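Local coordinates for protein DNA photolyase (Agrobacterium tumefaciens, PDB 4U63) that probably repairs cyclobutane pyrimidine dimers in DNA with light, using a bound flavin-adenine dinucleotide and a methenyltetrahydrofolate antenna chromophore, at residues Glu247-Pro252 and Met360-Arg365; Val347-Arg352 and Asp434-Phe439; Lys243-Gly248 and Ser291-Glu296. All blocks are in the same frame, centred on the assembly; numbering follows the deposited sequence.

Contact 1 of 3, residues Glu247-Pro252 and Met360-Arg365. With FAD (flavin-adenine dinucleotide), chain C.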
# COMPACT_ATOMS: atom_id res chain seq x y z
N GLU A 247 -16.28 -15.27 -0.05
CA GLU A 247 -16.71 -15.75 1.26
C GLU A 247 -15.59 -15.70 2.31
O GLU A 247 -15.85 -15.45 3.47
CB GLU A 247 -17.25 -17.19 1.16
CG GLU A 247 -18.28 -17.55 2.24
CD GLU A 247 -19.67 -17.00 1.94
OE1 GLU A 247 -19.84 -16.21 0.98
OE2 GLU A 247 -20.62 -17.36 2.68
N GLY A 248 -14.35 -15.94 1.89
CA GLY A 248 -13.24 -16.07 2.83
C GLY A 248 -12.55 -14.80 3.29
O GLY A 248 -11.95 -14.78 4.36
N ARG A 249 -12.66 -13.74 2.49
CA ARG A 249 -11.89 -12.52 2.73
C ARG A 249 -12.25 -11.76 4.01
O ARG A 249 -11.45 -10.97 4.47
CB ARG A 249 -11.97 -11.58 1.52
CG ARG A 249 -13.35 -11.02 1.23
CD ARG A 249 -13.32 -10.15 -0.02
NE ARG A 249 -12.75 -8.85 0.27
CZ ARG A 249 -13.41 -7.85 0.86
NH1 ARG A 249 -14.69 -7.99 1.24
NH2 ARG A 249 -12.79 -6.70 1.09
N ASP A 250 -13.45 -11.99 4.56
CA ASP A 250 -13.90 -11.29 5.79
C ASP A 250 -13.30 -11.85 7.08
O ASP A 250 -13.39 -11.20 8.13
CB ASP A 250 -15.43 -11.33 5.91
CG ASP A 250 -16.14 -10.48 4.86
OD1 ASP A 250 -15.60 -9.42 4.47
OD2 ASP A 250 -17.25 -10.87 4.43
N PHE A 251 -12.69 -13.03 7.01
CA PHE A 251 -12.29 -13.78 8.18
C PHE A 251 -10.76 -13.80 8.32
O PHE A 251 -10.09 -14.52 7.58
CB PHE A 251 -12.87 -15.19 8.08
CG PHE A 251 -14.37 -15.21 7.96
CD1 PHE A 251 -15.17 -15.06 9.09
CD2 PHE A 251 -14.98 -15.34 6.73
CE1 PHE A 251 -16.55 -15.05 8.99
CE2 PHE A 251 -16.37 -15.34 6.62
CZ PHE A 251 -17.15 -15.20 7.76
N PRO A 252 -10.21 -13.01 9.27
CA PRO A 252 -8.76 -12.83 9.32
C PRO A 252 -7.93 -14.07 9.61
O PRO A 252 -6.76 -14.09 9.28
CB PRO A 252 -8.56 -11.79 10.44
CG PRO A 252 -9.78 -11.87 11.26
CD PRO A 252 -10.88 -12.19 10.29
N MET A 360 -1.63 -6.15 7.85
CA MET A 360 -2.76 -6.49 8.70
C MET A 360 -3.94 -6.84 7.83
O MET A 360 -4.16 -6.21 6.78
CB MET A 360 -3.09 -5.31 9.63
CG MET A 360 -4.08 -5.65 10.75
SD MET A 360 -4.67 -4.23 11.68
CE MET A 360 -3.12 -3.41 12.08
N HIS A 361 -4.70 -7.84 8.25
CA HIS A 361 -5.93 -8.21 7.52
C HIS A 361 -6.86 -6.99 7.42
O HIS A 361 -7.01 -6.27 8.40
CB HIS A 361 -6.62 -9.36 8.23
CG HIS A 361 -7.76 -9.93 7.46
ND1 HIS A 361 -9.03 -9.42 7.54
CD2 HIS A 361 -7.83 -10.96 6.58
CE1 HIS A 361 -9.84 -10.11 6.76
NE2 HIS A 361 -9.13 -11.06 6.16
N ASN A 362 -7.49 -6.78 6.26
CA ASN A 362 -8.31 -5.57 6.06
C ASN A 362 -9.44 -5.37 7.09
O ASN A 362 -9.67 -4.25 7.56
CB ASN A 362 -8.94 -5.52 4.67
CG ASN A 362 -9.84 -4.29 4.50
OD1 ASN A 362 -9.34 -3.16 4.39
ND2 ASN A 362 -11.16 -4.49 4.51
N ARG A 363 -10.16 -6.44 7.39
CA ARG A 363 -11.21 -6.37 8.41
C ARG A 363 -10.64 -5.86 9.73
O ARG A 363 -11.25 -5.03 10.40
CB ARG A 363 -11.90 -7.72 8.60
CG ARG A 363 -12.94 -7.77 9.72
CD ARG A 363 -14.01 -6.69 9.63
NE ARG A 363 -14.81 -6.79 8.42
CZ ARG A 363 -15.88 -6.04 8.16
NH1 ARG A 363 -16.29 -5.11 9.03
NH2 ARG A 363 -16.55 -6.21 7.02
N VAL A 364 -9.46 -6.34 10.09
CA VAL A 364 -8.85 -5.96 11.35
C VAL A 364 -8.31 -4.52 11.26
O VAL A 364 -8.32 -3.79 12.26
CB VAL A 364 -7.80 -7.01 11.80
CG1 VAL A 364 -7.28 -6.66 13.17
CG2 VAL A 364 -8.43 -8.40 11.84
N ARG A 365 -7.85 -4.09 10.07
CA ARG A 365 -7.49 -2.67 9.89
C ARG A 365 -8.67 -1.76 10.24
O ARG A 365 -8.50 -0.75 10.92
CB ARG A 365 -7.00 -2.35 8.48
CG ARG A 365 -5.72 -3.03 8.09
CD ARG A 365 -5.08 -2.43 6.85
NE ARG A 365 -4.19 -3.40 6.21
CZ ARG A 365 -3.27 -3.15 5.28
NH1 ARG A 365 -3.02 -1.91 4.84
NH2 ARG A 365 -2.57 -4.16 4.79
PA FAD C . -6.90 -8.39 -1.47
O1A FAD C . -8.16 -8.67 -0.72
O2A FAD C . -6.19 -9.52 -2.14
O5B FAD C . -7.25 -7.21 -2.50
C5B FAD C . -6.53 -7.02 -3.72
C4B FAD C . -5.98 -5.61 -3.85
O4B FAD C . -7.04 -4.64 -3.84
C3B FAD C . -5.07 -5.21 -2.71
O3B FAD C . -3.74 -5.74 -2.88
C2B FAD C . -5.14 -3.70 -2.77
O2B FAD C . -4.27 -3.16 -3.77
C1B FAD C . -6.57 -3.45 -3.19
N9A FAD C . -7.49 -3.18 -2.06
C8A FAD C . -8.21 -4.10 -1.38
N7A FAD C . -8.97 -3.52 -0.43
C5A FAD C . -8.76 -2.19 -0.50
C6A FAD C . -9.24 -1.01 0.23
N6A FAD C . -10.14 -1.16 1.23
N1A FAD C . -8.76 0.19 -0.14
C2A FAD C . -7.86 0.33 -1.14
N3A FAD C . -7.37 -0.71 -1.85
C4A FAD C . -7.78 -1.97 -1.57
N1 FAD C . -4.21 -0.70 1.31
C2 FAD C . -3.02 -0.40 0.75
O2 FAD C . -2.76 -0.93 -0.35
N3 FAD C . -2.14 0.45 1.34
C4 FAD C . -2.40 1.05 2.53
O4 FAD C . -1.59 1.85 3.06
C4X FAD C . -3.68 0.76 3.21
N5 FAD C . -4.02 1.29 4.42
C5X FAD C . -5.23 1.00 4.99
C6 FAD C . -5.60 1.56 6.20
C7 FAD C . -6.82 1.27 6.80
C7M FAD C . -7.20 1.89 8.13
C8 FAD C . -7.76 0.33 6.14
C8M FAD C . -9.10 -0.02 6.74
C9 FAD C . -7.40 -0.23 4.94
C9A FAD C . -6.19 0.06 4.32
N10 FAD C . -5.82 -0.53 3.08
C10 FAD C . -4.58 -0.19 2.50
C1' FAD C . -6.73 -1.41 2.33
C2' FAD C . -6.68 -2.91 2.54
O2' FAD C . -6.81 -3.20 3.93
C3' FAD C . -5.41 -3.52 1.96
O3' FAD C . -5.26 -3.17 0.59
C4' FAD C . -5.49 -5.04 2.10
O4' FAD C . -5.43 -5.39 3.48
C5' FAD C . -4.35 -5.68 1.35
O5' FAD C . -4.37 -7.11 1.45
P FAD C . -4.46 -7.98 0.10
O1P FAD C . -4.39 -9.42 0.47
O2P FAD C . -3.44 -7.51 -0.90
O3P FAD C . -5.94 -7.61 -0.43
O HOH W 1 -9.34 -13.67 4.91
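H361 and P252 bury more surface in this contact than any other residues, and a C-H of the proline lies over the imidazole face. The CA of P252 stands over the centre of the H361 imidazole, 3.5 Å from the ring centroid and 13° off its normal, which meets the definition of a CH-pi contact. CB of P252 lies 3.6 Å from CG of H361 and 3.7 Å from CG2 of V364, so the proline is packed against both residues. With CG anti to the backbone nitrogen (chi1 -172°), H361 holds its ring out toward the loop while ND1 faces back to its own helix and accepts from R363 N at 3.2 Å. H361 is the N-cap residue of helix 362-375, and this is its capping bond, a weak one. The other ring nitrogen, NE2, lies 2.9 Å from R249 O, near the ring plane, and is linked through one water to G248 O and F251 O. D250 adds a looser electrostatic term, its OD1 4.2 Å from R363 NH2, beyond salt-bridge range. Farther along the same helix start, N362 OD1 accepts from FAD O2' at 2.6 Å, and R365 grips M360 O side-on through NE and NH2. A type I beta turn, G248 to F251, is thus docked on a side-chain-capped helix N-terminus at the FAD pocket of the photolyase helical domain.

Contact 2 of 3, residues Val347-Arg352 and Asp434-Phe439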
# COMPACT_ATOMS: atom_id res chain seq x y z
N VAL A 347 -8.21 -6.42 18.57
CA VAL A 347 -7.44 -5.20 18.30
C VAL A 347 -5.96 -5.51 18.49
O VAL A 347 -5.13 -5.21 17.63
CB VAL A 347 -7.87 -4.04 19.22
CG1 VAL A 347 -6.95 -2.83 19.07
CG2 VAL A 347 -9.32 -3.66 18.92
N ASP A 348 -5.65 -6.14 19.62
CA ASP A 348 -4.26 -6.48 19.94
C ASP A 348 -3.65 -7.44 18.92
O ASP A 348 -2.51 -7.25 18.50
CB ASP A 348 -4.17 -7.01 21.36
CG ASP A 348 -4.48 -5.92 22.39
OD1 ASP A 348 -4.48 -4.72 22.02
OD2 ASP A 348 -4.73 -6.25 23.56
N ALA A 349 -4.42 -8.44 18.50
CA ALA A 349 -3.97 -9.35 17.45
C ALA A 349 -3.57 -8.59 16.17
O ALA A 349 -2.50 -8.83 15.62
CB ALA A 349 -5.04 -10.38 17.16
N GLY A 350 -4.42 -7.66 15.73
CA GLY A 350 -4.12 -6.86 14.55
C GLY A 350 -2.85 -6.04 14.67
O GLY A 350 -1.99 -6.06 13.78
N MET A 351 -2.70 -5.34 15.79
CA MET A 351 -1.54 -4.47 15.98
C MET A 351 -0.25 -5.30 16.08
O MET A 351 0.80 -4.87 15.61
CB MET A 351 -1.73 -3.55 17.18
CG MET A 351 -2.97 -2.66 17.09
SD MET A 351 -3.10 -1.71 15.57
CE MET A 351 -1.72 -0.58 15.76
N ARG A 352 -0.35 -6.49 16.66
CA ARG A 352 0.80 -7.39 16.75
C ARG A 352 1.14 -8.04 15.42
O ARG A 352 2.32 -8.20 15.08
CB ARG A 352 0.57 -8.44 17.83
CG ARG A 352 0.51 -7.80 19.21
CD ARG A 352 0.22 -8.85 20.26
NE ARG A 352 -0.23 -8.26 21.52
CZ ARG A 352 -0.26 -8.90 22.68
NH1 ARG A 352 0.17 -10.16 22.78
NH2 ARG A 352 -0.71 -8.27 23.78
N ASP A 434 -9.12 -18.27 16.28
CA ASP A 434 -7.85 -18.71 15.67
C ASP A 434 -6.90 -17.57 15.33
O ASP A 434 -5.70 -17.70 15.51
CB ASP A 434 -8.12 -19.56 14.43
CG ASP A 434 -8.78 -20.88 14.76
OD1 ASP A 434 -8.73 -21.31 15.93
OD2 ASP A 434 -9.36 -21.50 13.84
N TYR A 435 -7.43 -16.47 14.82
CA TYR A 435 -6.58 -15.29 14.55
C TYR A 435 -6.03 -14.71 15.85
O TYR A 435 -4.85 -14.39 15.94
CB TYR A 435 -7.38 -14.26 13.78
CG TYR A 435 -6.67 -12.96 13.46
CD1 TYR A 435 -5.74 -12.87 12.42
CD2 TYR A 435 -6.97 -11.80 14.18
CE1 TYR A 435 -5.12 -11.66 12.12
CE2 TYR A 435 -6.35 -10.60 13.89
CZ TYR A 435 -5.43 -10.53 12.86
OH TYR A 435 -4.83 -9.32 12.57
N VAL A 436 -6.89 -14.58 16.86
CA VAL A 436 -6.45 -14.08 18.17
C VAL A 436 -5.36 -14.96 18.79
O VAL A 436 -4.36 -14.45 19.27
CB VAL A 436 -7.64 -13.92 19.15
CG1 VAL A 436 -7.17 -13.77 20.59
CG2 VAL A 436 -8.49 -12.72 18.73
N ARG A 437 -5.58 -16.27 18.77
CA ARG A 437 -4.59 -17.23 19.31
C ARG A 437 -3.25 -17.18 18.58
O ARG A 437 -2.20 -17.42 19.20
CB ARG A 437 -5.15 -18.66 19.28
CG ARG A 437 -6.28 -18.87 20.27
CD ARG A 437 -6.57 -20.34 20.52
NE ARG A 437 -7.83 -20.44 21.26
CZ ARG A 437 -9.04 -20.50 20.69
NH1 ARG A 437 -10.13 -20.57 21.45
NH2 ARG A 437 -9.17 -20.49 19.37
N ARG A 438 -3.29 -16.89 17.28
CA ARG A 438 -2.08 -16.79 16.47
C ARG A 438 -1.20 -15.63 16.91
O ARG A 438 0.01 -15.79 17.05
CB ARG A 438 -2.45 -16.62 15.00
CG ARG A 438 -1.28 -16.52 14.03
CD ARG A 438 -1.78 -16.61 12.60
NE ARG A 438 -2.40 -17.92 12.37
CZ ARG A 438 -3.44 -18.15 11.56
NH1 ARG A 438 -4.05 -17.17 10.88
NH2 ARG A 438 -3.90 -19.40 11.45
N PHE A 439 -1.82 -14.48 17.14
CA PHE A 439 -1.07 -13.26 17.49
C PHE A 439 -1.09 -12.84 18.95
O PHE A 439 -0.32 -11.97 19.34
CB PHE A 439 -1.54 -12.13 16.57
CG PHE A 439 -1.22 -12.39 15.13
CD1 PHE A 439 0.08 -12.31 14.68
CD2 PHE A 439 -2.22 -12.75 14.23
CE1 PHE A 439 0.39 -12.55 13.36
CE2 PHE A 439 -1.92 -13.00 12.90
CZ PHE A 439 -0.61 -12.90 12.46
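Helices 347-352 and 434-439 approach to 8.6 Å between their local axes at 53°, with the CA atoms of A349 and F439 just 4.9 Å apart. This is a helix-helix crossing within the FAD-binding domain of the photolyase fold, with small residues at the interface, consistent with the short CA-CA distance: A349 presents only a methyl group and G350 no side chain. The A349 methyl sits among Y435, V436 and F439, nearest to CE2 of Y435 at 3.5 Å, with CB of F439 at 4.0 Å. Y435 sets out with CG anti to its own nitrogen (chi1 178°), which carries the phenol to the first helix, its OH 3.2 Å from CA of G350. The hydroxyl's polar partner there is Q353, the next residue beyond this segment. F439 directs its CB at the backbone of A349, 3.6 Å from the carbonyl O, whereas its ring turns back along its own helix, where CD2 rests over the rim of one Y435 face. R352 flanks the crossing with an extended chain; its guanidinium is engaged by E442 and by G340 O, and the aliphatic part makes the contact, CD of R352 lying 3.3 Å from F439 O.

Contact 3 of 3, residues Lys243-Gly248 and Ser291-Glu296. With FAD (flavin-adenine dinucleotide), chain C; SO4 (sulfate ion), chain F; SO4 (sulfate ion), chain G; SO4 (sulfate ion), chain I.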
# COMPACT_ATOMS: atom_id res chain seq x y z
N LYS A 243 -10.31 -18.91 -5.50
CA LYS A 243 -11.44 -19.78 -5.24
C LYS A 243 -11.90 -19.62 -3.78
O LYS A 243 -11.15 -19.95 -2.84
CB LYS A 243 -11.11 -21.25 -5.52
CG LYS A 243 -12.37 -22.11 -5.49
CD LYS A 243 -12.08 -23.56 -5.78
CE LYS A 243 -13.33 -24.43 -5.67
NZ LYS A 243 -13.22 -25.69 -6.46
N GLY A 244 -13.12 -19.14 -3.62
CA GLY A 244 -13.71 -18.89 -2.30
C GLY A 244 -13.35 -17.53 -1.71
O GLY A 244 -13.66 -17.25 -0.55
N TYR A 245 -12.71 -16.68 -2.52
CA TYR A 245 -12.27 -15.35 -2.09
C TYR A 245 -13.41 -14.52 -1.49
O TYR A 245 -13.25 -13.91 -0.44
CB TYR A 245 -11.63 -14.60 -3.27
CG TYR A 245 -11.27 -13.18 -2.95
CD1 TYR A 245 -10.18 -12.89 -2.13
CD2 TYR A 245 -12.02 -12.11 -3.44
CE1 TYR A 245 -9.85 -11.58 -1.83
CE2 TYR A 245 -11.70 -10.81 -3.14
CZ TYR A 245 -10.61 -10.55 -2.34
OH TYR A 245 -10.27 -9.28 -2.03
N GLU A 246 -14.55 -14.48 -2.17
CA GLU A 246 -15.66 -13.63 -1.72
C GLU A 246 -16.10 -13.98 -0.31
O GLU A 246 -16.29 -13.08 0.52
CB GLU A 246 -16.85 -13.69 -2.67
CG GLU A 246 -17.98 -12.76 -2.22
CD GLU A 246 -19.05 -12.58 -3.25
OE1 GLU A 246 -19.68 -13.58 -3.61
OE2 GLU A 246 -19.28 -11.41 -3.67
N GLU A 247 -16.28 -15.27 -0.05
CA GLU A 247 -16.71 -15.75 1.26
C GLU A 247 -15.59 -15.70 2.31
O GLU A 247 -15.85 -15.45 3.47
CB GLU A 247 -17.25 -17.19 1.16
CG GLU A 247 -18.28 -17.55 2.24
CD GLU A 247 -19.67 -17.00 1.94
OE1 GLU A 247 -19.84 -16.21 0.98
OE2 GLU A 247 -20.62 -17.36 2.68
N GLY A 248 -14.35 -15.94 1.89
CA GLY A 248 -13.24 -16.07 2.83
C GLY A 248 -12.55 -14.80 3.29
O GLY A 248 -11.95 -14.78 4.36
N SER A 291 -15.46 -11.24 -9.60
CA SER A 291 -16.08 -9.92 -9.49
C SER A 291 -15.66 -9.23 -8.20
O SER A 291 -15.26 -8.07 -8.22
CB SER A 291 -17.60 -10.02 -9.55
OG SER A 291 -18.18 -8.73 -9.49
N ARG A 292 -15.72 -9.96 -7.09
CA ARG A 292 -15.32 -9.40 -5.78
C ARG A 292 -13.84 -8.99 -5.74
O ARG A 292 -13.50 -7.92 -5.24
CB ARG A 292 -15.61 -10.38 -4.64
CG ARG A 292 -15.38 -9.80 -3.24
CD ARG A 292 -16.22 -8.54 -3.00
NE ARG A 292 -17.65 -8.85 -3.11
CZ ARG A 292 -18.65 -7.98 -2.94
NH1 ARG A 292 -18.41 -6.70 -2.66
NH2 ARG A 292 -19.91 -8.40 -3.06
N PHE A 293 -12.98 -9.84 -6.27
CA PHE A 293 -11.55 -9.51 -6.33
C PHE A 293 -11.31 -8.26 -7.20
O PHE A 293 -10.55 -7.36 -6.82
CB PHE A 293 -10.74 -10.71 -6.84
CG PHE A 293 -9.27 -10.45 -6.89
CD1 PHE A 293 -8.57 -10.18 -5.72
CD2 PHE A 293 -8.59 -10.47 -8.10
CE1 PHE A 293 -7.22 -9.93 -5.76
CE2 PHE A 293 -7.23 -10.23 -8.14
CZ PHE A 293 -6.55 -9.96 -6.96
N ARG A 294 -11.96 -8.21 -8.35
CA ARG A 294 -11.88 -7.02 -9.23
C ARG A 294 -12.36 -5.76 -8.51
O ARG A 294 -11.74 -4.70 -8.64
CB ARG A 294 -12.67 -7.25 -10.51
CG ARG A 294 -11.97 -8.17 -11.48
CD ARG A 294 -12.87 -8.57 -12.62
NE ARG A 294 -12.18 -9.43 -13.58
CZ ARG A 294 -12.69 -9.85 -14.73
NH1 ARG A 294 -13.91 -9.49 -15.12
NH2 ARG A 294 -11.96 -10.64 -15.52
N LYS A 295 -13.44 -5.87 -7.74
CA LYS A 295 -13.91 -4.71 -6.95
C LYS A 295 -12.82 -4.19 -6.02
O LYS A 295 -12.67 -2.99 -5.88
CB LYS A 295 -15.16 -5.04 -6.14
CG LYS A 295 -16.43 -5.05 -6.98
CD LYS A 295 -17.67 -5.35 -6.15
CE LYS A 295 -18.92 -5.26 -7.00
NZ LYS A 295 -20.11 -5.72 -6.25
N GLU A 296 -12.05 -5.09 -5.40
CA GLU A 296 -10.99 -4.67 -4.48
C GLU A 296 -9.87 -3.94 -5.21
O GLU A 296 -9.36 -2.92 -4.71
CB GLU A 296 -10.47 -5.85 -3.66
CG GLU A 296 -11.54 -6.52 -2.80
CD GLU A 296 -12.35 -5.54 -1.97
OE1 GLU A 296 -11.75 -4.66 -1.31
OE2 GLU A 296 -13.58 -5.66 -1.99
PA FAD C . -6.90 -8.39 -1.47
O1A FAD C . -8.16 -8.67 -0.72
O2A FAD C . -6.19 -9.52 -2.14
O5B FAD C . -7.25 -7.21 -2.50
C5B FAD C . -6.53 -7.02 -3.72
C4B FAD C . -5.98 -5.61 -3.85
O4B FAD C . -7.04 -4.64 -3.84
C3B FAD C . -5.07 -5.21 -2.71
O3B FAD C . -3.74 -5.74 -2.88
C2B FAD C . -5.14 -3.70 -2.77
O2B FAD C . -4.27 -3.16 -3.77
C1B FAD C . -6.57 -3.45 -3.19
N9A FAD C . -7.49 -3.18 -2.06
C8A FAD C . -8.21 -4.10 -1.38
N7A FAD C . -8.97 -3.52 -0.43
C5A FAD C . -8.76 -2.19 -0.50
C6A FAD C . -9.24 -1.01 0.23
N6A FAD C . -10.14 -1.16 1.23
N1A FAD C . -8.76 0.19 -0.14
C2A FAD C . -7.86 0.33 -1.14
N3A FAD C . -7.37 -0.71 -1.85
C4A FAD C . -7.78 -1.97 -1.57
N1 FAD C . -4.21 -0.70 1.31
C2 FAD C . -3.02 -0.40 0.75
O2 FAD C . -2.76 -0.93 -0.35
N3 FAD C . -2.14 0.45 1.34
C4 FAD C . -2.40 1.05 2.53
O4 FAD C . -1.59 1.85 3.06
C4X FAD C . -3.68 0.76 3.21
N5 FAD C . -4.02 1.29 4.42
C5X FAD C . -5.23 1.00 4.99
C6 FAD C . -5.60 1.56 6.20
C7 FAD C . -6.82 1.27 6.80
C7M FAD C . -7.20 1.89 8.13
C8 FAD C . -7.76 0.33 6.14
C8M FAD C . -9.10 -0.02 6.74
C9 FAD C . -7.40 -0.23 4.94
C9A FAD C . -6.19 0.06 4.32
N10 FAD C . -5.82 -0.53 3.08
C10 FAD C . -4.58 -0.19 2.50
C1' FAD C . -6.73 -1.41 2.33
C2' FAD C . -6.68 -2.91 2.54
O2' FAD C . -6.81 -3.20 3.93
C3' FAD C . -5.41 -3.52 1.96
O3' FAD C . -5.26 -3.17 0.59
C4' FAD C . -5.49 -5.04 2.10
O4' FAD C . -5.43 -5.39 3.48
C5' FAD C . -4.35 -5.68 1.35
O5' FAD C . -4.37 -7.11 1.45
P FAD C . -4.46 -7.98 0.10
O1P FAD C . -4.39 -9.42 0.47
O2P FAD C . -3.44 -7.51 -0.90
O3P FAD C . -5.94 -7.61 -0.43
S SO4 F . -21.97 -5.47 -2.73
O1 SO4 F . -21.55 -4.92 -1.42
O2 SO4 F . -20.90 -5.25 -3.72
O3 SO4 F . -23.21 -4.81 -3.18
O4 SO4 F . -22.22 -6.92 -2.58
S SO4 G . -22.64 -3.86 -8.30
O1 SO4 G . -22.47 -2.91 -9.42
O2 SO4 G . -22.06 -5.18 -8.68
O3 SO4 G . -21.95 -3.35 -7.10
O4 SO4 G . -24.09 -4.02 -8.02
S SO4 I . -13.65 -12.55 -18.70
O1 SO4 I . -13.07 -13.91 -18.79
O2 SO4 I . -13.20 -11.75 -19.85
O3 SO4 I . -13.22 -11.89 -17.45
O4 SO4 I . -15.12 -12.63 -18.72
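One carboxylate oxygen, OE2 of E246, takes both N-H groups that R292 offers along one side of its guanidinium, while the same guanidinium also holds a sulfate ion. The site lies in the helical FAD-binding part of the photolyase fold, where the short helix 245-248 packs on helix 287-309. In this side-on, single-atom salt bridge, NE and NH2 of R292 are each 3.1 Å from OE2, at N-H...O angles of 154° and 148°. The oxygen lies in the guanidinium plane, and the carboxylate itself is turned obliquely to that plane. NE meets the anti lone pair of OE2, whereas NH2 comes from the anti side too but tilted from the carboxylate plane. R292 gets there by bending its chain at chi2 and chi3, which brings the NE/NH2 edge of the guanidinium to OE2. N288 bonds the other oxygen, OE1. NH1 and NH2 bond the sulfate, which K295 NZ also binds; the ion probably comes from the crystallisation liquor, and the basic cluster around it would suit an anion.

Deeper in, Y245 and F293 form a T-shaped pair: the edge of F293 points at the Y245 face, with centroids 5.5 Å apart and planes at 89°. The phenol ring also lies along the helix backbone, CE2 of Y245 being 3.4 Å from CA of F293. Its hydroxyl donates to FAD O1A at 2.6 Å, with CG of E296 3.1 Å from OH of Y245.

Contacts 1 and 3 share E247 and G248, and both touch FAD, contact 1 through 360-365 and contact 3 through Y245 and 291-296, centres about 12 Å apart. R249 joins them: its NH2 lies 3.3 Å from E296 OE1, a long, weak ion pair, and its CD packs 3.8 Å from R292 CG. Together they touch the ribityl chain, the isoalloxazine, the adenosine and its PA phosphate. Contact 2 stands behind contact 1, also about 12 Å centre to centre, with V364 CG2 3.6 Å from Y435 CE2 and M360 CE 3.3 Å from G350 O. Its nearest atoms to contact 3 are about 10 Å away, while the R352 side chain is about 10 Å from the folate antenna.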